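Protein (aminopeptidase) (Ochrobactrum anthropi, PDB 1B65) probably hydrolyses peptides, releasing N-terminal L-amino acids, and cleaves esters and amides of D-alanine, as a serine aminopeptidase with an Ntn hydrolase fold. Local coordinates at residues A[177-182]-A[344-349]. Residues are numbered along the deposited sequence; the frame is centred on the assembly and turned at random.
Sequences EGNCGG and EDMGGT
N179 meets E344 and M346 with its side-chain amide. It sits on the 177-182 loop, and its CB points toward 344-349. The direct polar link is one hydrogen bond from N179 ND2 to E344 O, 3.0 Å long. It is nearly straight, at 176° over the hydrogen. E344 O lies in the plane of the N179 amide, but ND2 is tilted 29° from the carbonyl plane of E344. The oxygen end is also bonded: N179 OD1 accepts from K192 NZ. With bonds at both ends, the amide has its flip settled.

Two waters extend this link. One takes a hydrogen bond from N179 N at 2.8 Å, the other from N179 ND2 at 2.9 Å. Each donates to E344 OE1. ND2 therefore gives two hydrogen bonds. Between the two segments the E344 carboxylate is joined to N179 through the waters; outside them K9 NZ makes a weak, long ion pair with E344 OE2. CG of E344 lies anti to its own carbonyl carbon, and the chain then runs extended, which carries OE1 to the two waters.

The remaining packing is van der Waals: the methyl CE of M346 lies over one face of the N179 amide, 3.7 Å from ND2. The M346 chain is extended through chi2 and bends at chi3 (-76°), bringing CE to the amide. L150 and R56 also touch this side chain.

N179 is the centre of an inverse gamma turn, closed by C180 N to G178 O at 2.9 Å. Its loop also bonds to T41 and T60 of strands 36-43 and 56-63. The contact joins that loop to the segment that follows helix 322-342 and enters the small antiparallel pair 346-347 with 355-356, in this variant of the Ntn hydrolase fold (peptidase family S58).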
ATOM      1  N   GLU A 177      30.044  13.987  10.618  1.00 14.23           N
ATOM      2  CA  GLU A 177      29.755  12.680  10.049  1.00 13.89           C
ATOM      3  C   GLU A 177      30.533  11.576  10.757  1.00 14.11           C
ATOM      4  O   GLU A 177      31.504  11.814  11.507  1.00 13.53           O
ATOM      5  CB  GLU A 177      30.108  12.572   8.547  1.00 13.35           C
ATOM      6  CG  GLU A 177      29.281  13.567   7.714  1.00 12.40           C
ATOM      7  CD  GLU A 177      29.764  13.576   6.279  1.00 13.62           C
ATOM      8  OE1 GLU A 177      30.975  13.874   6.074  1.00 14.16           O
ATOM      9  OE2 GLU A 177      29.029  13.275   5.342  1.00 13.65           O
ATOM     10  N   GLY A 178      30.108  10.340  10.503  1.00 12.20           N
ATOM     11  CA  GLY A 178      30.923   9.218  11.039  1.00 12.61           C
ATOM     12  C   GLY A 178      30.308   8.692  12.331  1.00 14.05           C
ATOM     13  O   GLY A 178      29.099   8.449  12.422  1.00 12.44           O
ATOM     14  N   ASN A 179      31.168   8.615  13.372  1.00 12.18           N
ATOM     15  CA  ASN A 179      30.706   8.080  14.646  1.00 13.16           C
ATOM     16  C   ASN A 179      30.018   9.152  15.460  1.00 14.12           C
ATOM     17  O   ASN A 179      30.593   9.606  16.467  1.00 14.49           O
ATOM     18  CB  ASN A 179      31.841   7.457  15.478  1.00 12.48           C
ATOM     19  CG  ASN A 179      32.606   6.390  14.734  1.00 13.24           C
ATOM     20  OD1 ASN A 179      32.194   5.900  13.724  1.00 13.44           O
ATOM     21  ND2 ASN A 179      33.800   6.056  15.254  1.00 14.37           N
ATOM     22  N   CYS A 180      28.798   9.559  15.070  1.00 13.25           N
ATOM     23  CA  CYS A 180      28.135  10.603  15.835  1.00 13.67           C
ATOM     24  C   CYS A 180      26.619  10.419  15.810  1.00 13.71           C
ATOM     25  O   CYS A 180      26.105   9.851  14.847  1.00 13.99           O
ATOM     26  CB  CYS A 180      28.484  11.995  15.285  1.00 16.12           C
ATOM     27  SG  CYS A 180      28.080  12.228  13.527  1.00 16.99           S
ATOM     28  N   GLY A 181      26.001  10.884  16.879  1.00 13.54           N
ATOM     29  CA  GLY A 181      24.527  10.807  16.939  1.00 13.02           C
ATOM     30  C   GLY A 181      24.112   9.351  16.920  1.00 14.19           C
ATOM     31  O   GLY A 181      24.711   8.447  17.527  1.00 14.04           O
ATOM     32  N   GLY A 182      22.939   9.116  16.278  1.00 13.29           N
ATOM     33  CA  GLY A 182      22.428   7.751  16.144  1.00 13.43           C
ATOM     34  C   GLY A 182      23.411   6.825  15.450  1.00 11.75           C
ATOM     35  O   GLY A 182      23.338   5.600  15.542  1.00 11.62           O
ATOM     36  N   GLU A 344      35.558   6.155  12.288  1.00 17.38           N
ATOM     37  CA  GLU A 344      36.806   5.734  12.914  1.00 19.05           C
ATOM     38  C   GLU A 344      36.640   4.357  13.554  1.00 19.06           C
ATOM     39  O   GLU A 344      35.542   4.007  14.013  1.00 16.16           O
ATOM     40  CB  GLU A 344      37.175   6.720  14.041  1.00 23.45           C
ATOM     41  CG  GLU A 344      37.397   8.128  13.476  1.00 29.93           C
ATOM     42  CD  GLU A 344      37.288   9.188  14.557  1.00 35.48           C
ATOM     43  OE1 GLU A 344      36.189   9.337  15.160  1.00 39.07           O
ATOM     44  OE2 GLU A 344      38.299   9.880  14.797  1.00 37.76           O
ATOM     45  N   ASP A 345      37.768   3.643  13.706  1.00 17.70           N
ATOM     46  CA  ASP A 345      37.719   2.327  14.330  1.00 18.12           C
ATOM     47  C   ASP A 345      37.021   2.397  15.667  1.00 16.99           C
ATOM     48  O   ASP A 345      37.177   3.382  16.398  1.00 17.75           O
ATOM     49  CB  ASP A 345      39.135   1.787  14.577  1.00 20.66           C
ATOM     50  CG  ASP A 345      39.829   1.384  13.309  1.00 24.68           C
ATOM     51  OD1 ASP A 345      39.536   1.865  12.204  1.00 22.23           O
ATOM     52  OD2 ASP A 345      40.738   0.501  13.444  1.00 28.57           O
ATOM     53  N   MET A 346      36.383   1.286  16.044  1.00 17.27           N
ATOM     54  CA  MET A 346      35.687   1.279  17.334  1.00 17.85           C
ATOM     55  C   MET A 346      35.679  -0.139  17.870  1.00 17.11           C
ATOM     56  O   MET A 346      35.591  -1.071  17.075  1.00 16.84           O
ATOM     57  CB  MET A 346      34.238   1.804  17.136  1.00 18.27           C
ATOM     58  CG  MET A 346      33.500   1.824  18.501  1.00 19.00           C
ATOM     59  SD  MET A 346      31.886   2.596  18.264  1.00 19.49           S
ATOM     60  CE  MET A 346      32.308   4.320  18.158  1.00 17.02           C
ATOM     61  N   GLY A 347      35.840  -0.318  19.170  1.00 17.98           N
ATOM     62  CA  GLY A 347      35.810  -1.689  19.697  1.00 17.84           C
ATOM     63  C   GLY A 347      37.229  -2.172  20.004  1.00 20.73           C
ATOM     64  O   GLY A 347      38.161  -1.360  20.183  1.00 19.56           O
ATOM     65  N   GLY A 348      37.355  -3.493  20.139  1.00 20.29           N
ATOM     66  CA  GLY A 348      38.678  -4.060  20.430  1.00 23.84           C
ATOM     67  C   GLY A 348      39.090  -3.984  21.875  1.00 24.81           C
ATOM     68  O   GLY A 348      40.272  -4.283  22.156  1.00 28.00           O
ATOM     69  N   THR A 349      38.220  -3.608  22.798  1.00 23.84           N
ATOM     70  CA  THR A 349      38.610  -3.537  24.201  1.00 23.51           C
ATOM     71  C   THR A 349      38.366  -4.922  24.806  1.00 25.56           C
ATOM     72  O   THR A 349      37.728  -5.776  24.211  1.00 23.02           O
ATOM     73  CB  THR A 349      37.732  -2.552  24.991  1.00 22.85           C
ATOM     74  OG1 THR A 349      36.431  -3.157  25.125  1.00 22.90           O
ATOM     75  CG2 THR A 349      37.562  -1.177  24.371  1.00 22.78           C
TER
HETATM   76  O   HOH W   1      33.877   9.297  13.182  1.00 16.58           O
HETATM   77  O   HOH W   2      35.099   7.651  17.356  1.00 27.96           O